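Long-range contacts in N-acetylglucosamine-specific lectin (Saxidomus purpuratus, PDB 6A7T), which binds N-acetylglucosamine and N-acetylgalactosamine with a C-type lectin fold, recognising carbohydrate independently of calcium: residues B[40-45]-B[73-78]; B[44-49]-B[146-151]; B[59-64]-B[153-158]; B[88-93]-B[126-131]. One frame throughout, in Å; residues are numbered along the deposited sequence.

Contact 4 (88-93 with 126-131) is the buried one, close to the chain centre, and pairs strands 87-95 and 125-131 of one sheet. The other three, each partly buried, meet on the sheet of strands 38-47, 149-155 and 62-63: strand 38-47 serves contacts 1 and 2, strand 149-155 contacts 2 and 3. Contact 1 is pure side-chain packing of aromatic rings and isoleucines against a helix, without a hydrogen bond across it. Contact 2 is mostly backbone and bridging water, and contact 3 adds a calcium ion to its strand pairing. Glu44 with Tyr88, Trp49 with Ile90 and Val64 with Gly91 join the strands and turns of contacts 1, 2 and 3 to contact 4.

Contact 1: residues B[40-45]-B[73-78]; sequences YLFDEG and DFIRGI
Ile78 of helix 69-80 lays its methyl CG2 on the Phe42 ring of strand 38-47, 3.6 Å from CG2 to the ring centroid and 7° off the normal, a CH-pi contact over the middle of one face. The other branch, CG1, lies beside the backbone N and reaches the far end of that ring, 3.9 Å from Phe42 CZ; it also covers the rim of one Phe74 face. The edge of Phe42 is met from within the helix: Phe42 CZ is 4.1 Å from Phe74 CE2, and Phe42 CE2 is 4.4 Å from Ile75 CG2. In the C-type lectin fold two helices flank the sheets, and here the second, 69-80, packs over strand 38-47. Two residues before Phe42, the Tyr40 ring takes Phe74 over a face: Phe74 CE2 is 3.6 Å from Tyr40 CD1, above the rim rather than the centre. The two side chains run past each other head to tail, and with planes at 45° the pair is oblique. Phe74 reaches both rings because its chi1 of 162° swings CG away from the helical N and out toward the strand. Phe35 stacks on Phe74, and Ile152 touches both Ile75 and Phe42. Past the rings, Tyr40 OH is hydrogen-bonded to Glu71, a calcium ligand; the ion is about 4 Å from the nearest atom of the Tyr40 side chain.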
loop_
_atom_site.group_PDB
_atom_site.type_symbol
_atom_site.label_atom_id
_atom_site.label_comp_id
_atom_site.label_asym_id
_atom_site.label_seq_id
_atom_site.Cartn_x
_atom_site.Cartn_y
_atom_site.Cartn_z
ATOM N N TYR B 40 -16.218 9.509 5.925
ATOM C CA TYR B 40 -16.982 8.290 5.651
ATOM C C TYR B 40 -18.492 8.558 5.736
ATOM O O TYR B 40 -18.976 9.235 6.683
ATOM C CB TYR B 40 -16.633 7.193 6.658
ATOM C CG TYR B 40 -15.185 6.784 6.681
ATOM C CD1 TYR B 40 -14.229 7.469 7.427
ATOM C CD2 TYR B 40 -14.741 5.728 5.917
ATOM C CE1 TYR B 40 -12.896 7.104 7.441
ATOM C CE2 TYR B 40 -13.403 5.350 5.904
ATOM C CZ TYR B 40 -12.471 6.040 6.667
ATOM O OH TYR B 40 -11.157 5.668 6.655
ATOM N N LEU B 41 -19.240 7.939 4.822
ATOM C CA LEU B 41 -20.722 8.007 4.894
ATOM C C LEU B 41 -21.202 6.576 5.055
ATOM O O LEU B 41 -21.013 5.780 4.180
ATOM C CB LEU B 41 -21.275 8.676 3.640
ATOM C CG LEU B 41 -22.805 8.799 3.604
ATOM C CD1 LEU B 41 -23.300 9.739 4.661
ATOM C CD2 LEU B 41 -23.301 9.213 2.248
ATOM N N PHE B 42 -21.899 6.299 6.171
ATOM C CA PHE B 42 -22.519 5.017 6.429
ATOM C C PHE B 42 -23.962 5.157 5.941
ATOM O O PHE B 42 -24.835 5.547 6.731
ATOM C CB PHE B 42 -22.332 4.590 7.885
ATOM C CG PHE B 42 -20.908 4.278 8.283
ATOM C CD1 PHE B 42 -20.006 5.313 8.525
ATOM C CD2 PHE B 42 -20.452 2.972 8.379
ATOM C CE1 PHE B 42 -18.689 5.042 8.862
ATOM C CE2 PHE B 42 -19.131 2.702 8.732
ATOM C CZ PHE B 42 -18.250 3.736 8.944
ATOM N N ASP B 43 -24.182 4.894 4.661
ATOM C CA ASP B 43 -25.481 5.212 4.054
ATOM C C ASP B 43 -26.436 4.018 4.184
ATOM O O ASP B 43 -26.151 2.930 3.811
ATOM C CB ASP B 43 -25.370 5.655 2.600
ATOM C CG ASP B 43 -26.681 6.242 2.109
ATOM O OD1 ASP B 43 -26.935 7.437 2.402
ATOM O OD2 ASP B 43 -27.432 5.489 1.494
ATOM N N GLU B 44 -27.658 4.312 4.644
ATOM C CA GLU B 44 -28.659 3.271 4.914
ATOM C C GLU B 44 -29.682 3.098 3.782
ATOM O O GLU B 44 -30.709 2.382 3.942
ATOM C CB GLU B 44 -29.367 3.575 6.240
ATOM C CG GLU B 44 -28.411 3.617 7.409
ATOM C CD GLU B 44 -27.920 2.280 7.913
ATOM O OE1 GLU B 44 -28.526 1.275 7.517
ATOM O OE2 GLU B 44 -26.937 2.247 8.739
ATOM N N GLY B 45 -29.455 3.698 2.622
ATOM C CA GLY B 45 -30.276 3.418 1.492
ATOM C C GLY B 45 -30.081 1.992 1.027
ATOM O O GLY B 45 -29.119 1.296 1.419
ATOM N N ASP B 73 -10.660 -1.230 12.116
ATOM C CA ASP B 73 -11.208 -1.136 13.495
ATOM C C ASP B 73 -12.233 0.000 13.653
ATOM O O ASP B 73 -13.278 -0.208 14.307
ATOM C CB ASP B 73 -10.073 -0.969 14.501
ATOM C CG ASP B 73 -9.269 -2.235 14.740
ATOM O OD1 ASP B 73 -9.742 -3.327 14.388
ATOM O OD2 ASP B 73 -8.149 -2.096 15.239
ATOM N N PHE B 74 -11.953 1.166 13.059
ATOM C CA PHE B 74 -12.853 2.278 13.085
ATOM C C PHE B 74 -14.191 1.847 12.482
ATOM O O PHE B 74 -15.248 2.178 12.982
ATOM C CB PHE B 74 -12.310 3.497 12.329
ATOM C CG PHE B 74 -13.353 4.519 11.961
ATOM C CD1 PHE B 74 -13.891 5.372 12.918
ATOM C CD2 PHE B 74 -13.857 4.576 10.670
ATOM C CE1 PHE B 74 -14.870 6.296 12.597
ATOM C CE2 PHE B 74 -14.847 5.495 10.348
ATOM C CZ PHE B 74 -15.339 6.364 11.300
ATOM N N ILE B 75 -14.135 1.162 11.341
ATOM C CA ILE B 75 -15.389 0.799 10.647
ATOM C C ILE B 75 -16.164 -0.162 11.570
ATOM O O ILE B 75 -17.395 -0.024 11.798
ATOM C CB ILE B 75 -15.094 0.204 9.257
ATOM C CG1 ILE B 75 -14.613 1.281 8.289
ATOM C CG2 ILE B 75 -16.284 -0.588 8.714
ATOM C CD1 ILE B 75 -13.934 0.758 7.053
ATOM N N ARG B 76 -15.474 -1.170 12.091
ATOM C CA ARG B 76 -16.114 -2.169 12.996
ATOM C C ARG B 76 -16.775 -1.469 14.189
ATOM O O ARG B 76 -17.886 -1.854 14.614
ATOM C CB ARG B 76 -15.095 -3.211 13.455
ATOM C CG ARG B 76 -15.689 -4.327 14.295
ATOM C CD ARG B 76 -14.849 -5.572 14.471
ATOM N NE ARG B 76 -14.347 -6.117 13.228
ATOM C CZ ARG B 76 -13.168 -5.813 12.686
ATOM N NH1 ARG B 76 -12.284 -5.030 13.318
ATOM N NH2 ARG B 76 -12.930 -6.259 11.478
ATOM N N GLY B 77 -16.104 -0.461 14.742
ATOM C CA GLY B 77 -16.685 0.345 15.845
ATOM C C GLY B 77 -18.037 0.944 15.499
ATOM O O GLY B 77 -18.992 0.860 16.289
ATOM N N ILE B 78 -18.165 1.493 14.300
ATOM C CA ILE B 78 -19.401 2.112 13.857
ATOM C C ILE B 78 -20.443 1.014 13.616
ATOM O O ILE B 78 -21.636 1.143 14.008
ATOM C CB ILE B 78 -19.213 2.994 12.602
ATOM C CG1 ILE B 78 -18.188 4.112 12.805
ATOM C CG2 ILE B 78 -20.527 3.544 12.113
ATOM C CD1 ILE B 78 -18.530 5.044 13.963
#

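Contact 2: residues B[44-49]-B[146-151]; sequences EGSRGW and NTNGPC
Arg47 and Gly149 grip each other through their backbones: Arg47 N gives to Gly149 O at 3.0 Å, and Gly149 N to Arg47 O at 2.8 Å, making an antiparallel hydrogen-bonded pair. Gly149 O takes a second bond from a water at 2.7 Å; that water accepts from Arg47 NH1 at 2.8 Å, in plane at the guanidinium edge. The Arg47 chain, extended from CG to NE, carries NH1 back to this water and NH2 to a salt bridge with Asp43, while Phe55 adds a cation-pi contact. A second water joins Trp49 N, 3.0 Å away, to Thr147 O, 2.9 Å away, just where Gly48 forms the N-cap of helix 49-58. Pairing of an early strand, 38-47, with the last one, 149-155, is a signature of the C-type lectin fold: it brings the two ends of the domain together. Outward, Ser46 OG lies opposite its own backbone N (chi1 -170°) and rests 3.3 Å from Asn148 CB. At the other end the bent Glu44 chain crosses Pro150, OE1 3.9 Å from CB, on its way to Lys85 and Tyr88.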
loop_
_atom_site.group_PDB
_atom_site.type_symbol
_atom_site.label_atom_id
_atom_site.label_comp_id
_atom_site.label_asym_id
_atom_site.label_seq_id
_atom_site.Cartn_x
_atom_site.Cartn_y
_atom_site.Cartn_z
ATOM N N GLU B 44 -27.658 4.312 4.644
ATOM C CA GLU B 44 -28.659 3.271 4.914
ATOM C C GLU B 44 -29.682 3.098 3.782
ATOM O O GLU B 44 -30.709 2.382 3.942
ATOM C CB GLU B 44 -29.367 3.575 6.240
ATOM C CG GLU B 44 -28.411 3.617 7.409
ATOM C CD GLU B 44 -27.920 2.280 7.913
ATOM O OE1 GLU B 44 -28.526 1.275 7.517
ATOM O OE2 GLU B 44 -26.937 2.247 8.739
ATOM N N GLY B 45 -29.455 3.698 2.622
ATOM C CA GLY B 45 -30.276 3.418 1.492
ATOM C C GLY B 45 -30.081 1.992 1.027
ATOM O O GLY B 45 -29.119 1.296 1.419
ATOM N N SER B 46 -30.943 1.544 0.124
ATOM C CA SER B 46 -31.064 0.151 -0.186
ATOM C C SER B 46 -30.716 -0.052 -1.645
ATOM O O SER B 46 -31.526 0.235 -2.541
ATOM C CB SER B 46 -32.483 -0.317 0.114
ATOM O OG SER B 46 -32.533 -1.726 0.020
ATOM N N ARG B 47 -29.453 -0.436 -1.888
ATOM C CA ARG B 47 -28.936 -0.559 -3.236
ATOM C C ARG B 47 -28.166 -1.880 -3.382
ATOM O O ARG B 47 -27.574 -2.463 -2.457
ATOM C CB ARG B 47 -28.054 0.654 -3.587
ATOM C CG ARG B 47 -28.660 2.007 -3.242
ATOM C CD ARG B 47 -27.774 3.196 -3.455
ATOM N NE ARG B 47 -28.185 4.398 -2.750
ATOM C CZ ARG B 47 -27.968 4.672 -1.482
ATOM N NH1 ARG B 47 -27.317 3.809 -0.701
ATOM N NH2 ARG B 47 -28.401 5.818 -0.989
ATOM N N GLY B 48 -28.142 -2.391 -4.614
ATOM C CA GLY B 48 -27.228 -3.393 -4.972
ATOM C C GLY B 48 -25.799 -2.844 -4.911
ATOM O O GLY B 48 -25.577 -1.642 -4.791
ATOM N N TRP B 49 -24.853 -3.747 -5.060
ATOM C CA TRP B 49 -23.426 -3.330 -4.993
ATOM C C TRP B 49 -23.123 -2.309 -6.091
ATOM O O TRP B 49 -22.549 -1.258 -5.808
ATOM C CB TRP B 49 -22.500 -4.548 -5.011
ATOM C CG TRP B 49 -21.060 -4.172 -4.800
ATOM C CD1 TRP B 49 -20.347 -4.210 -3.628
ATOM C CD2 TRP B 49 -20.172 -3.642 -5.797
ATOM N NE1 TRP B 49 -19.067 -3.756 -3.849
ATOM C CE2 TRP B 49 -18.931 -3.398 -5.163
ATOM C CE3 TRP B 49 -20.326 -3.337 -7.153
ATOM C CZ2 TRP B 49 -17.835 -2.892 -5.859
ATOM C CZ3 TRP B 49 -19.251 -2.812 -7.844
ATOM C CH2 TRP B 49 -18.019 -2.624 -7.204
ATOM N N ASN B 146 -28.419 -7.288 -7.413
ATOM C CA ASN B 146 -29.807 -7.432 -6.933
ATOM C C ASN B 146 -29.937 -7.719 -5.432
ATOM O O ASN B 146 -31.058 -7.825 -4.901
ATOM C CB ASN B 146 -30.544 -8.455 -7.791
ATOM C CG ASN B 146 -31.010 -7.767 -9.051
ATOM O OD1 ASN B 146 -31.636 -6.706 -8.990
ATOM N ND2 ASN B 146 -30.616 -8.299 -10.177
ATOM N N THR B 147 -28.839 -7.798 -4.698
ATOM C CA THR B 147 -28.925 -7.938 -3.287
ATOM C C THR B 147 -28.818 -6.548 -2.676
ATOM O O THR B 147 -27.749 -5.899 -2.726
ATOM C CB THR B 147 -27.868 -8.898 -2.747
ATOM O OG1 THR B 147 -28.090 -10.163 -3.381
ATOM C CG2 THR B 147 -27.859 -8.987 -1.234
ATOM N N ASN B 148 -29.931 -6.052 -2.142
ATOM C CA ASN B 148 -29.996 -4.671 -1.752
ATOM C C ASN B 148 -29.510 -4.519 -0.323
ATOM O O ASN B 148 -29.942 -5.242 0.526
ATOM C CB ASN B 148 -31.407 -4.105 -1.908
ATOM C CG ASN B 148 -31.675 -3.702 -3.338
ATOM O OD1 ASN B 148 -31.758 -2.514 -3.655
ATOM N ND2 ASN B 148 -31.862 -4.661 -4.205
ATOM N N GLY B 149 -28.635 -3.533 -0.099
ATOM C CA GLY B 149 -28.166 -3.247 1.223
ATOM C C GLY B 149 -27.635 -1.843 1.349
ATOM O O GLY B 149 -27.595 -1.104 0.381
ATOM N N PRO B 150 -27.186 -1.474 2.549
ATOM C CA PRO B 150 -26.532 -0.204 2.803
ATOM C C PRO B 150 -25.069 -0.317 2.351
ATOM O O PRO B 150 -24.589 -1.375 1.940
ATOM C CB PRO B 150 -26.634 -0.052 4.330
ATOM C CG PRO B 150 -26.487 -1.488 4.787
ATOM C CD PRO B 150 -27.207 -2.298 3.756
ATOM N N CYS B 151 -24.377 0.817 2.420
ATOM C CA CYS B 151 -22.982 0.844 1.948
ATOM C C CYS B 151 -22.169 1.867 2.730
ATOM O O CYS B 151 -22.724 2.663 3.530
ATOM C CB CYS B 151 -22.999 1.139 0.453
ATOM S SG CYS B 151 -23.492 2.817 -0.017
HETATM O O HOH W 1 -26.407 1.140 -0.665
HETATM O O HOH W 2 -25.928 -6.517 -4.836
#

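Contact 3: residues B[59-64]-B[153-158]; sequences KDASLV and CEIDCS. With CA (calcium ion), chain D.
Ser62 and Glu154 pair through two backbone hydrogen bonds, Ser62 N to Glu154 O at 3.1 Å and Glu154 N to Ser62 O at 2.7 Å, and their side chains leave on the same face of the sheet. The close packing is around this pair. The methyl of Ala61 sits 3.5 Å from Glu154 O and 3.6 Å from CG1 of Ile155, whose side chain bends back toward it. On the other flank Val64 lies across the Glu154 chain at about a right angle, its CG2 3.5 Å from Glu154 OE1. Cys153, alongside, is tied to helix 49-58 by a disulfide with Cys56.

Away from this core the contact loosens. Lys59 and Asp60 are exposed and turn their ends outward, Asp60 being the C-prime residue of the Schellman motif that closes helix 49-58. Beyond Ile155 the chain parts from 59-64 and makes its own Asx turn: Ser158 N and OG both reach Asp156 OD1 from one face of the carboxylate. Asp156 OD2 accepts from a calcium-bound water at 2.7 Å and forms a salt bridge with Lys24 of the neighbouring subunit.

Glu154 connects the two regions. Stretched out from its chi1 of -175°, it holds the calcium ion with both oxygens, OE2 at 2.4 Å and OE1 at 2.8 Å from the metal, and OE2 also accepts from Ser38. Thr65, Glu67, Glu71 and two waters, one of them hydrogen-bonded to Asp156, complete the ion's shell, a calcium site separate from Lys118 and Asn139, which bind sugar in other crystals of the protein.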
loop_
_atom_site.group_PDB
_atom_site.type_symbol
_atom_site.label_atom_id
_atom_site.label_comp_id
_atom_site.label_asym_id
_atom_site.label_seq_id
_atom_site.Cartn_x
_atom_site.Cartn_y
_atom_site.Cartn_z
ATOM N N LYS B 59 -21.606 11.358 -4.850
ATOM C CA LYS B 59 -21.204 12.218 -3.730
ATOM C C LYS B 59 -19.713 12.606 -3.838
ATOM O O LYS B 59 -19.104 13.066 -2.862
ATOM C CB LYS B 59 -21.477 11.483 -2.417
ATOM C CG LYS B 59 -22.903 11.003 -2.246
ATOM C CD LYS B 59 -23.912 12.127 -2.215
ATOM C CE LYS B 59 -25.240 11.673 -1.656
ATOM N NZ LYS B 59 -25.653 12.506 -0.508
ATOM N N ASP B 60 -19.137 12.431 -5.020
ATOM C CA ASP B 60 -17.722 12.745 -5.281
ATOM C C ASP B 60 -16.852 11.935 -4.319
ATOM O O ASP B 60 -15.859 12.422 -3.780
ATOM C CB ASP B 60 -17.486 14.253 -5.186
ATOM C CG ASP B 60 -18.247 14.993 -6.269
ATOM O OD1 ASP B 60 -18.333 14.468 -7.408
ATOM O OD2 ASP B 60 -18.764 16.072 -5.965
ATOM N N ALA B 61 -17.264 10.672 -4.145
ATOM C CA ALA B 61 -16.634 9.726 -3.241
ATOM C C ALA B 61 -16.492 8.362 -3.929
ATOM O O ALA B 61 -16.675 8.204 -5.129
ATOM C CB ALA B 61 -17.455 9.664 -1.978
ATOM N N SER B 62 -16.070 7.353 -3.159
ATOM C CA SER B 62 -15.922 6.024 -3.637
ATOM C C SER B 62 -16.423 5.074 -2.534
ATOM O O SER B 62 -16.331 5.411 -1.361
ATOM C CB SER B 62 -14.454 5.749 -3.975
ATOM O OG SER B 62 -14.167 4.349 -4.001
ATOM N N LEU B 63 -16.908 3.885 -2.885
ATOM C CA LEU B 63 -17.054 2.873 -1.866
ATOM C C LEU B 63 -15.714 2.702 -1.128
ATOM O O LEU B 63 -14.622 2.748 -1.738
ATOM C CB LEU B 63 -17.483 1.537 -2.470
ATOM C CG LEU B 63 -18.950 1.397 -2.898
ATOM C CD1 LEU B 63 -19.155 0.172 -3.745
ATOM C CD2 LEU B 63 -19.904 1.372 -1.717
ATOM N N VAL B 64 -15.791 2.463 0.186
ATOM C CA VAL B 64 -14.634 2.525 1.065
ATOM C C VAL B 64 -13.623 1.458 0.671
ATOM O O VAL B 64 -13.984 0.328 0.240
ATOM C CB VAL B 64 -15.080 2.396 2.523
ATOM C CG1 VAL B 64 -15.739 1.061 2.766
ATOM C CG2 VAL B 64 -13.932 2.568 3.488
ATOM N N CYS B 153 -19.389 4.866 1.950
ATOM C CA CYS B 153 -18.620 5.711 1.060
ATOM C C CYS B 153 -17.471 6.384 1.821
ATOM O O CYS B 153 -17.509 6.590 3.014
ATOM C CB CYS B 153 -19.444 6.826 0.421
ATOM S SG CYS B 153 -20.941 6.261 -0.435
ATOM N N GLU B 154 -16.425 6.699 1.066
ATOM C CA GLU B 154 -15.160 7.276 1.593
ATOM C C GLU B 154 -14.707 8.401 0.657
ATOM O O GLU B 154 -14.675 8.223 -0.521
ATOM C CB GLU B 154 -14.065 6.216 1.678
ATOM C CG GLU B 154 -12.784 6.741 2.332
ATOM C CD GLU B 154 -11.623 5.759 2.435
ATOM O OE1 GLU B 154 -11.707 4.667 1.779
ATOM O OE2 GLU B 154 -10.623 6.087 3.125
ATOM N N ILE B 155 -14.372 9.550 1.262
ATOM C CA ILE B 155 -13.593 10.624 0.624
ATOM C C ILE B 155 -12.227 10.640 1.315
ATOM O O ILE B 155 -12.211 10.807 2.539
ATOM C CB ILE B 155 -14.302 11.969 0.811
ATOM C CG1 ILE B 155 -15.639 12.030 0.073
ATOM C CG2 ILE B 155 -13.405 13.109 0.391
ATOM C CD1 ILE B 155 -16.524 13.189 0.526
ATOM N N ASP B 156 -11.134 10.441 0.554
ATOM C CA ASP B 156 -9.813 10.351 1.197
ATOM C C ASP B 156 -8.882 11.481 0.734
ATOM O O ASP B 156 -7.789 11.567 1.267
ATOM C CB ASP B 156 -9.169 8.965 1.051
ATOM C CG ASP B 156 -8.754 8.574 -0.342
ATOM O OD1 ASP B 156 -8.824 9.435 -1.222
ATOM O OD2 ASP B 156 -8.402 7.381 -0.552
ATOM N N CYS B 157 -9.361 12.388 -0.128
ATOM C CA CYS B 157 -8.590 13.583 -0.540
ATOM C C CYS B 157 -7.179 13.172 -0.997
ATOM O O CYS B 157 -6.191 13.891 -0.738
ATOM C CB CYS B 157 -8.499 14.600 0.595
ATOM S SG CYS B 157 -10.075 15.148 1.319
ATOM N N SER B 158 -7.068 12.006 -1.649
ATOM C CA SER B 158 -5.802 11.522 -2.185
ATOM C C SER B 158 -5.573 12.114 -3.585
ATOM O O SER B 158 -6.435 12.808 -4.118
ATOM C CB SER B 158 -5.748 10.005 -2.187
ATOM O OG SER B 158 -6.715 9.444 -3.069
HETATM CA CA CA D . -9.328 4.026 3.082
HETATM O O HOH W 3 -11.997 4.960 -1.130
HETATM O O HOH W 4 -8.718 5.104 0.876
HETATM O O HOH W 5 -7.769 5.453 4.214
#

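Contact 4: residues B[88-93]-B[126-131]; sequences YWIGAR and LDYLNY
Tyr88 and Tyr128 exchange two backbone hydrogen bonds, Tyr88 N to Tyr128 O at 3.0 Å and Tyr128 N to Tyr88 O at 2.9 Å. The pairing goes on as Ile90 N gives to Leu126 O at 3.1 Å. Past Gly91, the centre of an inverse gamma turn where the chain rounds a corner, Leu126 N gives to Ala92 O at 3.0 Å, so Leu126 is held from both sides of the bend. Trp89 to Ala92 correspond to the WIGL motif of C-type lectins, with alanine in the last place.

Side chains fill in on both faces. Ile90 puts CG2 beside its backbone N, with CG1 wedged between N and the carbonyl carbon (chi1 67°); CG2 thereby meets the edge of the Tyr128 ring, 3.5 Å from CD2, the two side chains crossing at about a right angle. On the reverse face Trp89 meets Leu126 O at its benzo edge, 3.5 Å from CE3; Asp127 CB is 3.7 Å from the same CE3. The planes of the indole and the Asp127 carboxylate are 22° apart, nearly parallel.

A further shell sets these groups. Trp138 meets Tyr128 edge-to-face, and its NE1 and Asp72 both bond to the Tyr128 hydroxyl. Trp49 adjoins Trp89 with planes at about 80°.

The chemistry is thus of a buried, largely apolar strand pair: four peptide hydrogen bonds cross it, neighbours such as Val64, Pro150 and Asn139 take up other backbone groups, and the Tyr88 hydroxyl bonds to Glu44. Asp127 packs against Asn139, a sugar-binding residue, so the pair lies next to the sugar site.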
loop_
_atom_site.group_PDB
_atom_site.type_symbol
_atom_site.label_atom_id
_atom_site.label_comp_id
_atom_site.label_asym_id
_atom_site.label_seq_id
_atom_site.Cartn_x
_atom_site.Cartn_y
_atom_site.Cartn_z
ATOM N N TYR B 88 -22.804 -4.359 4.935
ATOM C CA TYR B 88 -22.635 -3.081 4.233
ATOM C C TYR B 88 -21.662 -3.300 3.051
ATOM O O TYR B 88 -20.610 -3.895 3.255
ATOM C CB TYR B 88 -22.050 -1.999 5.131
ATOM C CG TYR B 88 -22.959 -1.475 6.213
ATOM C CD1 TYR B 88 -23.280 -2.266 7.305
ATOM C CD2 TYR B 88 -23.468 -0.188 6.137
ATOM C CE1 TYR B 88 -24.066 -1.777 8.344
ATOM C CE2 TYR B 88 -24.335 0.275 7.129
ATOM C CZ TYR B 88 -24.575 -0.496 8.248
ATOM O OH TYR B 88 -25.409 0.019 9.209
ATOM N N TRP B 89 -22.049 -2.846 1.867
ATOM C CA TRP B 89 -21.161 -2.912 0.692
ATOM C C TRP B 89 -19.925 -2.018 0.884
ATOM O O TRP B 89 -20.007 -0.884 1.368
ATOM C CB TRP B 89 -21.922 -2.557 -0.588
ATOM C CG TRP B 89 -23.106 -3.432 -0.878
ATOM C CD1 TRP B 89 -24.403 -3.026 -1.078
ATOM C CD2 TRP B 89 -23.111 -4.866 -1.005
ATOM N NE1 TRP B 89 -25.205 -4.107 -1.314
ATOM C CE2 TRP B 89 -24.455 -5.250 -1.222
ATOM C CE3 TRP B 89 -22.152 -5.872 -0.906
ATOM C CZ2 TRP B 89 -24.815 -6.580 -1.436
ATOM C CZ3 TRP B 89 -22.515 -7.191 -1.064
ATOM C CH2 TRP B 89 -23.841 -7.543 -1.355
ATOM N N ILE B 90 -18.797 -2.557 0.399
ATOM C CA ILE B 90 -17.502 -1.830 0.357
ATOM C C ILE B 90 -16.882 -1.923 -1.050
ATOM O O ILE B 90 -17.327 -2.626 -1.915
ATOM C CB ILE B 90 -16.579 -2.348 1.461
ATOM C CG1 ILE B 90 -16.119 -3.789 1.253
ATOM C CG2 ILE B 90 -17.233 -2.174 2.853
ATOM C CD1 ILE B 90 -15.031 -4.219 2.238
ATOM N N GLY B 91 -15.749 -1.211 -1.227
ATOM C CA GLY B 91 -15.262 -0.925 -2.565
ATOM C C GLY B 91 -14.308 -1.974 -3.112
ATOM O O GLY B 91 -13.213 -1.599 -3.642
ATOM N N ALA B 92 -14.683 -3.239 -3.087
ATOM C CA ALA B 92 -13.861 -4.253 -3.687
ATOM C C ALA B 92 -14.786 -5.216 -4.414
ATOM O O ALA B 92 -15.917 -5.435 -3.946
ATOM C CB ALA B 92 -13.051 -4.957 -2.646
ATOM N N ARG B 93 -14.321 -5.700 -5.572
ATOM C CA ARG B 93 -14.970 -6.769 -6.268
ATOM C C ARG B 93 -13.938 -7.540 -7.092
ATOM O O ARG B 93 -12.773 -7.177 -7.171
ATOM C CB ARG B 93 -16.171 -6.320 -7.112
ATOM C CG ARG B 93 -15.876 -5.641 -8.435
ATOM C CD ARG B 93 -17.141 -5.464 -9.271
ATOM N NE ARG B 93 -17.813 -6.638 -9.830
ATOM C CZ ARG B 93 -19.042 -6.604 -10.372
ATOM N NH1 ARG B 93 -19.662 -5.448 -10.560
ATOM N NH2 ARG B 93 -19.637 -7.715 -10.754
ATOM N N LEU B 126 -17.643 -7.383 -2.451
ATOM C CA LEU B 126 -17.361 -7.458 -1.021
ATOM C C LEU B 126 -18.307 -6.549 -0.202
ATOM O O LEU B 126 -18.728 -5.470 -0.631
ATOM C CB LEU B 126 -15.906 -7.054 -0.728
ATOM C CG LEU B 126 -14.894 -8.206 -0.795
ATOM C CD1 LEU B 126 -14.707 -8.609 -2.251
ATOM C CD2 LEU B 126 -13.572 -7.856 -0.107
ATOM N N ASP B 127 -18.588 -7.031 1.000
ATOM C CA ASP B 127 -19.229 -6.314 2.107
ATOM C C ASP B 127 -18.457 -6.542 3.390
ATOM O O ASP B 127 -17.497 -7.353 3.466
ATOM C CB ASP B 127 -20.687 -6.775 2.330
ATOM C CG ASP B 127 -20.850 -8.262 2.604
ATOM O OD1 ASP B 127 -19.946 -8.861 3.209
ATOM O OD2 ASP B 127 -22.002 -8.761 2.353
ATOM N N TYR B 128 -18.769 -5.758 4.425
ATOM C CA TYR B 128 -18.545 -6.153 5.808
ATOM C C TYR B 128 -19.812 -6.923 6.232
ATOM O O TYR B 128 -20.918 -6.503 5.880
ATOM C CB TYR B 128 -18.370 -4.974 6.764
ATOM C CG TYR B 128 -16.957 -4.487 6.857
ATOM C CD1 TYR B 128 -16.106 -4.992 7.813
ATOM C CD2 TYR B 128 -16.501 -3.492 6.028
ATOM C CE1 TYR B 128 -14.779 -4.597 7.890
ATOM C CE2 TYR B 128 -15.186 -3.078 6.091
ATOM C CZ TYR B 128 -14.332 -3.605 7.040
ATOM O OH TYR B 128 -13.012 -3.222 7.082
ATOM N N LEU B 129 -19.614 -8.074 6.860
ATOM C CA LEU B 129 -20.746 -8.939 7.255
ATOM C C LEU B 129 -20.665 -9.207 8.752
ATOM O O LEU B 129 -19.579 -9.360 9.320
ATOM C CB LEU B 129 -20.644 -10.255 6.461
ATOM C CG LEU B 129 -21.588 -11.384 6.894
ATOM C CD1 LEU B 129 -23.013 -10.985 6.631
ATOM C CD2 LEU B 129 -21.220 -12.635 6.124
ATOM N N ASN B 130 -21.837 -9.335 9.390
ATOM C CA ASN B 130 -21.921 -9.804 10.757
ATOM C C ASN B 130 -22.838 -11.037 10.783
ATOM O O ASN B 130 -24.059 -10.931 10.715
ATOM C CB ASN B 130 -22.435 -8.712 11.686
ATOM C CG ASN B 130 -22.495 -9.113 13.146
ATOM O OD1 ASN B 130 -21.587 -9.773 13.646
ATOM N ND2 ASN B 130 -23.492 -8.598 13.862
ATOM N N TYR B 131 -22.212 -12.219 10.838
ATOM C CA TYR B 131 -22.920 -13.483 10.842
ATOM C C TYR B 131 -21.973 -14.578 11.343
ATOM O O TYR B 131 -20.957 -14.870 10.690
ATOM C CB TYR B 131 -23.451 -13.846 9.460
ATOM C CG TYR B 131 -24.124 -15.188 9.411
ATOM C CD1 TYR B 131 -25.292 -15.435 10.109
ATOM C CD2 TYR B 131 -23.596 -16.210 8.648
ATOM C CE1 TYR B 131 -25.895 -16.685 10.063
ATOM C CE2 TYR B 131 -24.214 -17.446 8.564
ATOM C CZ TYR B 131 -25.348 -17.699 9.296
ATOM O OH TYR B 131 -25.955 -18.938 9.223
#